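Local structure of peptidase M16 C-terminal domain-containing protein (Enterococcus faecalis, 3D3Y) at residues 34-37 with 38-41; 44-47 with 48-52; 80-84 with 85-89; 120-124 with 125-129; 189-192 with 193-196. The protein is of unknown function but carries an M16-peptidase-type domain and probably binds a metal ion. All coordinates share one frame; numbering follows the deposited sequence.

Contact 1 (34-37 with 38-41); sequences RLNH and ETIT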
loop_
_atom_site.group_PDB
_atom_site.type_symbol
_atom_site.label_atom_id
_atom_site.label_comp_id
_atom_site.label_asym_id
_atom_site.label_seq_id
_atom_site.Cartn_x
_atom_site.Cartn_y
_atom_site.Cartn_z
ATOM N N ARG A 34 -11.614 -5.682 6.484
ATOM C CA ARG A 34 -11.777 -4.251 6.807
ATOM C C ARG A 34 -10.576 -3.727 7.618
ATOM O O ARG A 34 -10.094 -4.400 8.533
ATOM C CB ARG A 34 -13.101 -4.027 7.574
ATOM C CG ARG A 34 -13.461 -2.560 7.857
ATOM C CD ARG A 34 -14.737 -2.433 8.758
ATOM N NE ARG A 34 -14.402 -2.757 10.150
ATOM C CZ ARG A 34 -13.743 -1.938 10.980
ATOM N NH1 ARG A 34 -13.366 -0.729 10.581
ATOM N NH2 ARG A 34 -13.467 -2.321 12.223
ATOM N N LEU A 35 -10.088 -2.537 7.283
ATOM C CA LEU A 35 -9.007 -1.921 8.076
ATOM C C LEU A 35 -9.538 -1.738 9.489
ATOM O O LEU A 35 -10.635 -1.227 9.663
ATOM C CB LEU A 35 -8.609 -0.585 7.486
ATOM C CG LEU A 35 -7.417 0.097 8.128
ATOM C CD1 LEU A 35 -6.148 -0.593 7.671
ATOM C CD2 LEU A 35 -7.426 1.566 7.753
ATOM N N ASN A 36 -8.777 -2.159 10.491
ATOM C CA ASN A 36 -9.338 -2.309 11.860
ATOM C C ASN A 36 -8.205 -2.191 12.872
ATOM O O ASN A 36 -7.328 -3.039 12.939
ATOM C CB ASN A 36 -10.034 -3.675 11.972
ATOM C CG ASN A 36 -10.701 -3.917 13.330
ATOM O OD1 ASN A 36 -10.509 -3.176 14.280
ATOM N ND2 ASN A 36 -11.493 -4.979 13.408
ATOM N N HIS A 37 -8.218 -1.134 13.673
ATOM C CA HIS A 37 -7.159 -0.968 14.668
ATOM C C HIS A 37 -6.972 -2.219 15.542
ATOM O O HIS A 37 -5.884 -2.438 16.044
ATOM C CB HIS A 37 -7.398 0.278 15.542
ATOM C CG HIS A 37 -8.483 0.110 16.560
ATOM N ND1 HIS A 37 -9.810 0.370 16.289
ATOM C CD2 HIS A 37 -8.432 -0.269 17.857
ATOM C CE1 HIS A 37 -10.534 0.144 17.372
ATOM N NE2 HIS A 37 -9.722 -0.246 18.338
ATOM N N GLU A 38 -8.024 -3.008 15.742
ATOM C CA GLU A 38 -7.910 -4.217 16.585
ATOM C C GLU A 38 -7.047 -5.330 15.962
ATOM O O GLU A 38 -6.581 -6.202 16.683
ATOM C CB GLU A 38 -9.296 -4.752 17.014
ATOM C CG GLU A 38 -10.101 -3.715 17.842
ATOM C CD GLU A 38 -11.546 -4.134 18.177
ATOM O OE1 GLU A 38 -12.008 -5.240 17.754
ATOM O OE2 GLU A 38 -12.238 -3.332 18.869
ATOM N N THR A 39 -6.865 -5.314 14.631
ATOM C CA THR A 39 -6.164 -6.410 13.946
ATOM C C THR A 39 -4.994 -5.994 13.045
ATOM O O THR A 39 -4.327 -6.848 12.506
ATOM C CB THR A 39 -7.094 -7.260 13.068
ATOM O OG1 THR A 39 -7.581 -6.464 11.979
ATOM C CG2 THR A 39 -8.283 -7.860 13.911
ATOM N N ILE A 40 -4.740 -4.700 12.877
ATOM C CA ILE A 40 -3.644 -4.263 11.975
ATOM C C ILE A 40 -2.281 -4.784 12.420
ATOM O O ILE A 40 -1.530 -5.353 11.629
ATOM C CB ILE A 40 -3.617 -2.724 11.817
ATOM C CG1 ILE A 40 -4.799 -2.264 10.951
ATOM C CG2 ILE A 40 -2.301 -2.222 11.170
ATOM C CD1 ILE A 40 -5.142 -0.738 11.103
ATOM N N THR A 41 -1.946 -4.550 13.681
ATOM C CA THR A 41 -0.669 -4.985 14.215
ATOM C C THR A 41 -0.607 -6.515 14.298
ATOM O O THR A 41 0.453 -7.121 14.067
ATOM C CB THR A 41 -0.412 -4.386 15.648
ATOM O OG1 THR A 41 -0.392 -2.961 15.573
ATOM C CG2 THR A 41 0.938 -4.891 16.201
HETATM O O HOH W 1 -7.276 -4.647 9.782
HETATM O O HOH W 2 -3.112 -1.969 15.637
#

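Contact 2 (44-47 with 48-52); sequences TLLS and SLMET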
loop_
_atom_site.group_PDB
_atom_site.type_symbol
_atom_site.label_atom_id
_atom_site.label_comp_id
_atom_site.label_asym_id
_atom_site.label_seq_id
_atom_site.Cartn_x
_atom_site.Cartn_y
_atom_site.Cartn_z
ATOM N N THR A 44 0.128 -7.662 10.789
ATOM C CA THR A 44 1.558 -7.384 10.519
ATOM C C THR A 44 2.504 -8.401 11.152
ATOM O O THR A 44 3.422 -8.913 10.474
ATOM C CB THR A 44 1.935 -5.949 10.948
ATOM O OG1 THR A 44 1.048 -5.053 10.297
ATOM C CG2 THR A 44 3.394 -5.570 10.607
ATOM N N LEU A 45 2.325 -8.665 12.440
ATOM C CA LEU A 45 3.194 -9.632 13.125
ATOM C C LEU A 45 2.983 -11.056 12.598
ATOM O O LEU A 45 3.940 -11.828 12.424
ATOM C CB LEU A 45 2.964 -9.608 14.652
ATOM C CG LEU A 45 3.788 -10.583 15.525
ATOM C CD1 LEU A 45 5.337 -10.398 15.249
ATOM C CD2 LEU A 45 3.486 -10.295 16.997
ATOM N N LEU A 46 1.726 -11.410 12.360
ATOM C CA LEU A 46 1.407 -12.706 11.782
ATOM C C LEU A 46 2.146 -12.939 10.449
ATOM O O LEU A 46 2.602 -14.043 10.165
ATOM C CB LEU A 46 -0.099 -12.824 11.571
ATOM C CG LEU A 46 -0.548 -14.205 11.096
ATOM C CD1 LEU A 46 -0.214 -15.341 12.124
ATOM C CD2 LEU A 46 -2.050 -14.158 10.815
ATOM N N SER A 47 2.225 -11.913 9.612
ATOM C CA SER A 47 2.916 -12.077 8.342
ATOM C C SER A 47 4.383 -12.470 8.585
ATOM O O SER A 47 4.945 -13.278 7.823
ATOM C CB SER A 47 2.787 -10.812 7.469
ATOM O OG SER A 47 3.637 -9.768 7.915
ATOM N N SER A 48 5.014 -11.931 9.638
ATOM C CA SER A 48 6.382 -12.355 9.952
ATOM C C SER A 48 6.424 -13.783 10.500
ATOM O O SER A 48 7.311 -14.541 10.167
ATOM C CB SER A 48 7.029 -11.446 10.982
ATOM O OG SER A 48 7.422 -10.246 10.360
ATOM N N LEU A 49 5.433 -14.151 11.300
ATOM C CA LEU A 49 5.432 -15.466 11.929
ATOM C C LEU A 49 5.253 -16.547 10.884
ATOM O O LEU A 49 5.982 -17.571 10.919
ATOM C CB LEU A 49 4.350 -15.564 13.009
ATOM C CG LEU A 49 4.509 -14.667 14.247
ATOM C CD1 LEU A 49 3.226 -14.597 15.083
ATOM C CD2 LEU A 49 5.673 -15.138 15.160
HETATM N N MSE A 50 4.327 -16.327 9.948
HETATM C CA MSE A 50 4.001 -17.378 8.985
HETATM C C MSE A 50 5.070 -17.533 7.904
HETATM O O MSE A 50 5.161 -18.580 7.256
HETATM C CB MSE A 50 2.624 -17.136 8.382
HETATM C CG MSE A 50 1.538 -17.273 9.469
HETATM SE SE MSE A 50 -0.196 -16.957 8.674
HETATM C CE MSE A 50 -0.178 -18.315 7.270
ATOM N N GLU A 51 5.901 -16.505 7.740
ATOM C CA GLU A 51 6.970 -16.503 6.738
ATOM C C GLU A 51 8.250 -17.193 7.228
ATOM O O GLU A 51 8.950 -17.840 6.439
ATOM C CB GLU A 51 7.292 -15.040 6.385
ATOM C CG GLU A 51 8.361 -14.841 5.354
ATOM C CD GLU A 51 8.668 -13.350 5.161
ATOM O OE1 GLU A 51 9.211 -12.736 6.099
ATOM O OE2 GLU A 51 8.333 -12.795 4.099
ATOM N N THR A 52 8.570 -17.024 8.514
ATOM C CA THR A 52 9.883 -17.391 9.040
ATOM C C THR A 52 10.066 -18.910 9.159
ATOM O O THR A 52 11.156 -19.431 8.894
ATOM C CB THR A 52 10.163 -16.669 10.363
ATOM O OG1 THR A 52 11.491 -16.972 10.822
ATOM C CG2 THR A 52 9.152 -17.047 11.450
HETATM O O HOH W 3 6.818 -10.172 6.940
#

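Contact 3 (80-84 with 85-89); sequences SKKGN and QHWFN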
loop_
_atom_site.group_PDB
_atom_site.type_symbol
_atom_site.label_atom_id
_atom_site.label_comp_id
_atom_site.label_asym_id
_atom_site.label_seq_id
_atom_site.Cartn_x
_atom_site.Cartn_y
_atom_site.Cartn_z
ATOM N N SER A 80 -0.372 -4.755 3.460
ATOM C CA SER A 80 -0.530 -3.385 2.989
ATOM C C SER A 80 -1.932 -2.877 3.291
ATOM O O SER A 80 -2.800 -3.623 3.748
ATOM C CB SER A 80 -0.185 -3.258 1.493
ATOM O OG SER A 80 -0.921 -4.192 0.746
ATOM N N LYS A 81 -2.146 -1.589 3.058
ATOM C CA LYS A 81 -3.392 -0.942 3.437
ATOM C C LYS A 81 -3.858 -0.308 2.157
ATOM O O LYS A 81 -3.047 0.264 1.458
ATOM C CB LYS A 81 -3.056 0.126 4.491
ATOM C CG LYS A 81 -4.098 1.164 4.802
ATOM C CD LYS A 81 -3.671 1.853 6.126
ATOM C CE LYS A 81 -4.207 3.252 6.225
ATOM N NZ LYS A 81 -3.648 3.979 7.418
ATOM N N LYS A 82 -5.146 -0.382 1.862
ATOM C CA LYS A 82 -5.676 0.237 0.653
ATOM C C LYS A 82 -7.059 0.709 0.972
ATOM O O LYS A 82 -7.960 -0.108 1.191
ATOM C CB LYS A 82 -5.752 -0.760 -0.512
ATOM C CG LYS A 82 -5.917 -0.100 -1.920
ATOM C CD LYS A 82 -4.526 0.356 -2.367
ATOM C CE LYS A 82 -4.490 0.872 -3.762
ATOM N NZ LYS A 82 -3.111 1.434 -3.931
ATOM N N GLY A 83 -7.246 2.031 0.994
ATOM C CA GLY A 83 -8.565 2.566 1.305
ATOM C C GLY A 83 -8.987 2.062 2.674
ATOM O O GLY A 83 -8.230 2.194 3.653
ATOM N N ASN A 84 -10.191 1.508 2.748
ATOM C CA ASN A 84 -10.691 0.935 3.982
ATOM C C ASN A 84 -10.390 -0.564 4.180
ATOM O O ASN A 84 -10.995 -1.209 5.037
ATOM C CB ASN A 84 -12.190 1.174 4.101
ATOM C CG ASN A 84 -12.617 1.335 5.534
ATOM O OD1 ASN A 84 -11.987 2.099 6.303
ATOM N ND2 ASN A 84 -13.659 0.618 5.927
ATOM N N GLN A 85 -9.453 -1.107 3.400
ATOM C CA GLN A 85 -9.088 -2.545 3.460
ATOM C C GLN A 85 -7.659 -2.712 3.950
ATOM O O GLN A 85 -6.818 -1.816 3.803
ATOM C CB GLN A 85 -9.231 -3.192 2.077
ATOM C CG GLN A 85 -10.669 -3.312 1.613
ATOM C CD GLN A 85 -10.803 -3.752 0.166
ATOM O OE1 GLN A 85 -9.820 -4.098 -0.491
ATOM N NE2 GLN A 85 -12.042 -3.744 -0.341
ATOM N N HIS A 86 -7.392 -3.853 4.571
ATOM C CA HIS A 86 -6.035 -4.195 4.962
ATOM C C HIS A 86 -5.797 -5.581 4.342
ATOM O O HIS A 86 -6.658 -6.497 4.439
ATOM C CB HIS A 86 -5.876 -4.198 6.506
ATOM C CG HIS A 86 -4.448 -4.274 6.965
ATOM N ND1 HIS A 86 -3.808 -5.468 7.218
ATOM C CD2 HIS A 86 -3.531 -3.302 7.183
ATOM C CE1 HIS A 86 -2.556 -5.228 7.582
ATOM N NE2 HIS A 86 -2.362 -3.917 7.568
ATOM N N TRP A 87 -4.670 -5.706 3.647
ATOM C CA TRP A 87 -4.383 -6.877 2.835
ATOM C C TRP A 87 -3.212 -7.649 3.464
ATOM O O TRP A 87 -2.212 -7.060 3.844
ATOM C CB TRP A 87 -3.974 -6.427 1.410
ATOM C CG TRP A 87 -5.009 -5.638 0.583
ATOM C CD1 TRP A 87 -6.350 -5.448 0.853
ATOM C CD2 TRP A 87 -4.766 -5.031 -0.688
ATOM N NE1 TRP A 87 -6.941 -4.706 -0.179
ATOM C CE2 TRP A 87 -5.985 -4.450 -1.131
ATOM C CE3 TRP A 87 -3.618 -4.923 -1.509
ATOM C CZ2 TRP A 87 -6.092 -3.768 -2.355
ATOM C CZ3 TRP A 87 -3.725 -4.227 -2.741
ATOM C CH2 TRP A 87 -4.957 -3.657 -3.141
ATOM N N PHE A 88 -3.324 -8.978 3.508
ATOM C CA PHE A 88 -2.274 -9.872 4.012
ATOM C C PHE A 88 -1.907 -10.719 2.798
ATOM O O PHE A 88 -2.755 -11.417 2.244
ATOM C CB PHE A 88 -2.831 -10.701 5.150
ATOM C CG PHE A 88 -1.869 -11.684 5.766
ATOM C CD1 PHE A 88 -1.315 -11.421 7.024
ATOM C CD2 PHE A 88 -1.582 -12.915 5.140
ATOM C CE1 PHE A 88 -0.484 -12.359 7.645
ATOM C CE2 PHE A 88 -0.729 -13.865 5.740
ATOM C CZ PHE A 88 -0.165 -13.575 7.005
ATOM N N ASN A 89 -0.650 -10.619 2.376
ATOM C CA ASN A 89 -0.244 -11.034 1.026
ATOM C C ASN A 89 0.844 -12.093 1.039
ATOM O O ASN A 89 1.964 -11.816 1.466
ATOM C CB ASN A 89 0.338 -9.813 0.294
ATOM C CG ASN A 89 -0.563 -8.588 0.362
ATOM O OD1 ASN A 89 -1.721 -8.659 -0.014
ATOM N ND2 ASN A 89 -0.020 -7.455 0.827
#

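Contact 4 (120-124 with 125-129); sequences PNIQA and GQFEA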
loop_
_atom_site.group_PDB
_atom_site.type_symbol
_atom_site.label_atom_id
_atom_site.label_comp_id
_atom_site.label_asym_id
_atom_site.label_seq_id
_atom_site.Cartn_x
_atom_site.Cartn_y
_atom_site.Cartn_z
ATOM N N PRO A 120 0.789 -23.739 10.304
ATOM C CA PRO A 120 1.746 -22.803 10.880
ATOM C C PRO A 120 2.358 -23.405 12.138
ATOM O O PRO A 120 1.890 -24.447 12.623
ATOM C CB PRO A 120 0.866 -21.612 11.238
ATOM C CG PRO A 120 -0.459 -22.219 11.539
ATOM C CD PRO A 120 -0.600 -23.235 10.457
ATOM N N ASN A 121 3.376 -22.742 12.664
ATOM C CA ASN A 121 4.143 -23.263 13.779
ATOM C C ASN A 121 3.440 -22.941 15.107
ATOM O O ASN A 121 3.920 -22.140 15.912
ATOM C CB ASN A 121 5.567 -22.696 13.729
ATOM C CG ASN A 121 6.532 -23.461 14.628
ATOM O OD1 ASN A 121 6.174 -24.487 15.217
ATOM N ND2 ASN A 121 7.777 -22.956 14.738
ATOM N N ILE A 122 2.273 -23.553 15.292
ATOM C CA ILE A 122 1.469 -23.356 16.492
ATOM C C ILE A 122 1.401 -24.680 17.214
ATOM O O ILE A 122 1.167 -25.731 16.571
ATOM C CB ILE A 122 0.023 -22.860 16.138
ATOM C CG1 ILE A 122 0.078 -21.531 15.338
ATOM C CG2 ILE A 122 -0.879 -22.793 17.418
ATOM C CD1 ILE A 122 -1.265 -21.017 14.906
ATOM N N GLN A 123 1.630 -24.644 18.535
ATOM C CA GLN A 123 1.479 -25.822 19.388
ATOM C C GLN A 123 0.510 -25.545 20.508
ATOM O O GLN A 123 0.660 -24.559 21.241
ATOM C CB GLN A 123 2.806 -26.265 20.010
ATOM C CG GLN A 123 3.765 -26.893 19.016
ATOM C CD GLN A 123 4.561 -25.838 18.328
ATOM O OE1 GLN A 123 4.819 -24.778 18.916
ATOM N NE2 GLN A 123 4.969 -26.100 17.086
ATOM N N ALA A 124 -0.473 -26.429 20.656
ATOM C CA ALA A 124 -1.544 -26.254 21.667
ATOM C C ALA A 124 -1.982 -24.791 21.784
ATOM O O ALA A 124 -1.962 -24.188 22.867
ATOM C CB ALA A 124 -1.127 -26.837 23.004
ATOM N N GLY A 125 -2.366 -24.227 20.641
ATOM C CA GLY A 125 -2.948 -22.892 20.545
ATOM C C GLY A 125 -2.076 -21.676 20.686
ATOM O O GLY A 125 -2.603 -20.565 20.801
ATOM N N GLN A 126 -0.754 -21.848 20.730
ATOM C CA GLN A 126 0.159 -20.697 20.761
ATOM C C GLN A 126 1.277 -20.875 19.757
ATOM O O GLN A 126 1.783 -21.997 19.574
ATOM C CB GLN A 126 0.761 -20.492 22.158
ATOM C CG GLN A 126 -0.283 -20.238 23.259
ATOM C CD GLN A 126 0.348 -19.941 24.606
ATOM O OE1 GLN A 126 1.504 -19.525 24.674
ATOM N NE2 GLN A 126 -0.413 -20.158 25.693
ATOM N N PHE A 127 1.669 -19.791 19.086
ATOM C CA PHE A 127 2.888 -19.853 18.301
ATOM C C PHE A 127 4.076 -20.318 19.139
ATOM O O PHE A 127 4.167 -20.020 20.319
ATOM C CB PHE A 127 3.190 -18.527 17.612
ATOM C CG PHE A 127 2.443 -18.360 16.321
ATOM C CD1 PHE A 127 3.001 -18.802 15.122
ATOM C CD2 PHE A 127 1.184 -17.772 16.310
ATOM C CE1 PHE A 127 2.310 -18.671 13.925
ATOM C CE2 PHE A 127 0.475 -17.608 15.104
ATOM C CZ PHE A 127 1.029 -18.070 13.907
ATOM N N GLU A 128 4.967 -21.073 18.519
ATOM C CA GLU A 128 6.200 -21.495 19.162
ATOM C C GLU A 128 6.895 -20.256 19.776
ATOM O O GLU A 128 6.993 -19.206 19.119
ATOM C CB GLU A 128 7.070 -22.181 18.120
ATOM C CG GLU A 128 8.184 -22.996 18.672
ATOM C CD GLU A 128 9.400 -22.159 18.960
ATOM O OE1 GLU A 128 9.761 -21.302 18.119
ATOM O OE2 GLU A 128 9.992 -22.360 20.037
ATOM N N ALA A 129 7.326 -20.385 21.035
ATOM C CA ALA A 129 7.745 -19.235 21.847
ATOM C C ALA A 129 9.032 -18.563 21.364
ATOM O O ALA A 129 9.144 -17.327 21.350
ATOM C CB ALA A 129 7.892 -19.655 23.315
#

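Contact 5 (189-192 with 193-196); sequences AAYY and QKML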
loop_
_atom_site.group_PDB
_atom_site.type_symbol
_atom_site.label_atom_id
_atom_site.label_comp_id
_atom_site.label_asym_id
_atom_site.label_seq_id
_atom_site.Cartn_x
_atom_site.Cartn_y
_atom_site.Cartn_z
ATOM N N ALA A 189 -1.944 -16.666 17.686
ATOM C CA ALA A 189 -2.539 -17.951 17.305
ATOM C C ALA A 189 -4.071 -17.839 17.217
ATOM O O ALA A 189 -4.691 -18.387 16.305
ATOM C CB ALA A 189 -2.158 -19.031 18.300
ATOM N N ALA A 190 -4.676 -17.140 18.175
ATOM C CA ALA A 190 -6.101 -16.877 18.086
ATOM C C ALA A 190 -6.427 -16.062 16.829
ATOM O O ALA A 190 -7.400 -16.364 16.111
ATOM C CB ALA A 190 -6.622 -16.179 19.362
ATOM N N TYR A 191 -5.623 -15.035 16.561
ATOM C CA TYR A 191 -5.881 -14.192 15.402
ATOM C C TYR A 191 -5.722 -15.006 14.092
ATOM O O TYR A 191 -6.584 -14.928 13.194
ATOM C CB TYR A 191 -5.045 -12.878 15.377
ATOM C CG TYR A 191 -5.433 -12.156 14.116
ATOM C CD1 TYR A 191 -6.748 -11.654 13.990
ATOM C CD2 TYR A 191 -4.581 -12.116 13.000
ATOM C CE1 TYR A 191 -7.187 -11.093 12.812
ATOM C CE2 TYR A 191 -5.008 -11.534 11.788
ATOM C CZ TYR A 191 -6.315 -11.021 11.722
ATOM O OH TYR A 191 -6.793 -10.461 10.579
ATOM N N TYR A 192 -4.639 -15.774 13.979
ATOM C CA TYR A 192 -4.461 -16.679 12.831
ATOM C C TYR A 192 -5.766 -17.434 12.506
ATOM O O TYR A 192 -6.216 -17.481 11.346
ATOM C CB TYR A 192 -3.336 -17.689 13.088
ATOM C CG TYR A 192 -3.411 -18.878 12.156
ATOM C CD1 TYR A 192 -2.944 -18.785 10.830
ATOM C CD2 TYR A 192 -3.956 -20.099 12.600
ATOM C CE1 TYR A 192 -3.025 -19.890 9.955
ATOM C CE2 TYR A 192 -4.040 -21.192 11.750
ATOM C CZ TYR A 192 -3.560 -21.082 10.431
ATOM O OH TYR A 192 -3.677 -22.172 9.593
ATOM N N GLN A 193 -6.385 -18.007 13.525
ATOM C CA GLN A 193 -7.599 -18.806 13.317
ATOM C C GLN A 193 -8.748 -17.967 12.790
ATOM O O GLN A 193 -9.520 -18.419 11.951
ATOM C CB GLN A 193 -8.007 -19.500 14.616
ATOM C CG GLN A 193 -7.206 -20.764 14.825
ATOM C CD GLN A 193 -7.290 -21.271 16.240
ATOM O OE1 GLN A 193 -8.313 -21.845 16.655
ATOM N NE2 GLN A 193 -6.196 -21.083 17.002
ATOM N N LYS A 194 -8.870 -16.748 13.307
ATOM C CA LYS A 194 -9.923 -15.815 12.864
ATOM C C LYS A 194 -9.696 -15.316 11.416
ATOM O O LYS A 194 -10.611 -15.350 10.606
ATOM C CB LYS A 194 -10.059 -14.635 13.849
ATOM C CG LYS A 194 -11.109 -13.601 13.423
ATOM C CD LYS A 194 -11.131 -12.322 14.288
ATOM C CE LYS A 194 -12.514 -11.659 14.230
ATOM N NZ LYS A 194 -13.570 -12.419 14.973
HETATM N N MSE A 195 -8.464 -14.901 11.088
HETATM C CA MSE A 195 -8.139 -14.551 9.706
HETATM C C MSE A 195 -8.458 -15.710 8.746
HETATM O O MSE A 195 -9.127 -15.511 7.733
HETATM C CB MSE A 195 -6.691 -14.128 9.536
HETATM C CG MSE A 195 -6.423 -13.630 8.094
HETATM SE SE MSE A 195 -4.615 -13.063 7.822
HETATM C CE MSE A 195 -3.880 -14.804 7.504
ATOM N N LEU A 196 -8.033 -16.925 9.097
ATOM C CA LEU A 196 -8.202 -18.056 8.198
ATOM C C LEU A 196 -9.688 -18.347 7.966
ATOM O O LEU A 196 -10.082 -18.635 6.847
ATOM C CB LEU A 196 -7.424 -19.300 8.681
ATOM C CG LEU A 196 -7.201 -20.436 7.646
ATOM C CD1 LEU A 196 -6.450 -20.024 6.376
ATOM C CD2 LEU A 196 -6.567 -21.712 8.245
#

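Contact 1 (34-37 with 38-41)
Leu35 and Ile40 form the tight, buried side of this bend: CD1 of Leu35 lies 3.6 Å from CD1 of Ile40, and His86 packs against both side chains. The carbonyl of Asn36 presses in beside them, its O only 3.3 Å from Ile40 CG1. That same Asn36 O receives Thr39 N at 2.9 Å in a nearly straight bond, 163° at the hydrogen, and Ile40 N in a weak one. The side chain of Asn36 adds a second grip: with CG anti to the backbone N (chi1 -178°), OD1 accepts Glu38 N at 2.9 Å, the donor standing well above the amide plane. Asp168 pins the flank, salt-bridged to Arg34 and hydrogen-bonded to the backbone N of His37. One water links Arg34 O to Thr39 OG1, and another links His37 O to Thr41 OG1. His37 and Glu38 make up the looser, exposed side, where Glu38 CG sits over one face of the His37 ring, 3.8 Å from its centroid and shifted toward the rim, a CH-pi contact. Thr39 holds the N-cap position without a capping bond from its side chain. The bond from Glu38 N to Asn36 OD1 makes an Asx turn at the strand-to-helix junction, leading into helix 40-52.

Contact 2 (44-47 with 48-52)
Leu46 and Met50, one turn apart on helix 40-52, meet through both backbone and side chain. Leu46 O takes Met50 N at 2.9 Å, and Leu46 CG rests 3.7 Å from SE of Met50, which is present as selenomethionine. One residue back, Leu45 O accepts Leu49 N at 3.0 Å, while the two side chains just touch. Toward the C-terminal end the pattern slackens: Ser47 O holds Glu51 N only weakly at 3.4 Å, and Thr52 N goes to Ser48 O. Most of the polar side chains find helix carbonyls or outside partners. Ser47 OG, set between its own N and carbonyl carbon (chi1 76°), turns back along the helix and donates to Thr44 O at 2.7 Å, which settles the proton of this buried group. One water donates weakly to Ser47 OG and also weakly to Ser48 OG. Thr44 OG1 bonds to Ile40 O, Glu51 OE2 to the backbone N of Ile77 on strand 74-82, and Thr52 OG1 to Arg134 of helix 129-148. On the apolar side Leu188 touches Leu45, Leu46 and Leu49, while Phe88 packs against Leu46 and Met50. The implication is that the buried Ser47 hydroxyl is paid for by the helix's own backbone, whereas Ser48 stays partly exposed and the leucines and selenomethionine face the hydrophobic interior.

Contact 3 (80-84 with 85-89)
Lys82 lays its CB over the six-membered ring of Trp87, 4.0 Å from the centroid, a CH-pi contact displaced toward the rim. With CG anti to the backbone N (chi1 -164°), CG lies 3.7 Å from CZ2 of Trp87; the bend at chi2 (81°) then turns CD to 4.1 Å from Trp87 CH2, and the ammonium end goes on to a cation-pi contact with Phe311. The indole NE1 donates to Gln85 OE1 at 3.0 Å, in both the ring plane and the amide plane, using a carbonyl lone pair, while Gln85 NE2 reaches Ala231 O. Farther along this face, Ser80 OG accepts a weak bond from Asn89 ND2 at 3.4 Å; Asn89 OD1 is hydrogen-bonded to Arg30 NE. On the other face, Ser80 O stands over the His86 ring, 3.5 Å from CD2 of His86, whose ring nitrogens bond to Ser173 and Arg43. Between the faces, Trp87 N meets Ser80 O at 2.8 Å in a straight bond, Ser80 N returns one to Trp87 O, and Lys82 and Gln85 likewise exchange two. Gly83 takes the positive phi of the first corner. This is the two-residue type II' beta hairpin, here joining strands 74-82 and 85-95 of the six-stranded mixed sheet.

Contact 4 (120-124 with 125-129)
Ile122 faces Phe127 across a short hairpin. CB of Ile122 sits 4.0 Å from Gln126 O. The CG2 branch turns toward the backbone of the opposite strand, 3.4 Å from Gln126 N. The other branch, with CG1 anti to the carbonyl carbon (chi1 -58°), goes to the aromatic ring: CG1 stands 3.7 Å from the centroid of Phe127, almost exactly on the ring normal, a centred CH-pi contact. At the tip, CD1 lies over the same face, 3.8 Å from Phe127 CE2, and also touches Tyr192 of helix 185-198. The strands are joined by Gln123 N to Gln126 O at 2.8 Å and its return bond, and by Glu128 N to Asn121 O at 3.0 Å. On the opposite face, Gln123 bends back so that NE2 donates to Asn121 OD1 at 2.7 Å. Ala124 and Gly125, both with positive phi, form the type I' turn. Glu128, at the N-cap, caps helix 129-148 through OE2 to Glu130 N, and its OE1 also hydrogen-bonds Thr131 OG1. The chemistry divides the hairpin: an apolar isoleucine-phenylalanine pair faces the helices, while the other side carries the Gln123-Asn121 amide bond packed on the aliphatic part of Glu128, whose carboxylate separately caps the next helix.

Contact 5 (189-192 with 193-196)
Tyr191 and Tyr192 both set CG anti to the backbone N (chi1 179° and 162°), which lets each ring reach forward along helix 185-198 to the residue four places on. Tyr191 crosses the base of Met195, present as selenomethionine: CZ of the tyrosine lies 3.8 Å from CB of Met195. The selenium is farther off, 5.4 Å from the ring centroid at an oblique angle, a Met-aromatic contact. Tyr192 instead runs alongside Leu196, both pointing the same way, and its OH comes 3.2 Å from Leu196 CD2. The two hydroxyls are held by separate partners, Arg43 for Tyr191 and Ile117 O for Tyr192. On the outer side Gln193 doubles back: its NE2 donates to Ala189 O at 3.2 Å while its own backbone N donates to the same oxygen at 3.3 Å, the two arriving from opposite faces of the carbonyl plane. Lys194 points outward to a salt bridge with Glu198. The backbone bonds are shorter farther on, Met195 N lying 2.8 Å from Tyr191 O. With buried tyrosines and selenomethionine on one side and exposed glutamine and lysine on the other, this is an amphipathic alpha-helix, packed against helices 40-52 and 105-118.

All five contacts lie in series along the chain, each closing before the next opens, so none nests or crosses. Contact 1 turns strand 24-34 into helix 40-52, which contact 2 continues. Contact 3 closes the hairpin of strands 74-82 and 85-95; Asn84 O probably accepts a hydrogen bond from Leu35 N of contact 1, and Phe88 packs on Ser47 of contact 2. Contact 4 closes the small hairpin before helix 129-148, placing Phe127 on Leu46 and Leu49. Contact 5, much later, brings helix 185-198 back to touch all four earlier contacts, its Met195 lying between Leu46 and Phe88, and so joins the sheet, helix 40-52 and the outlying hairpin.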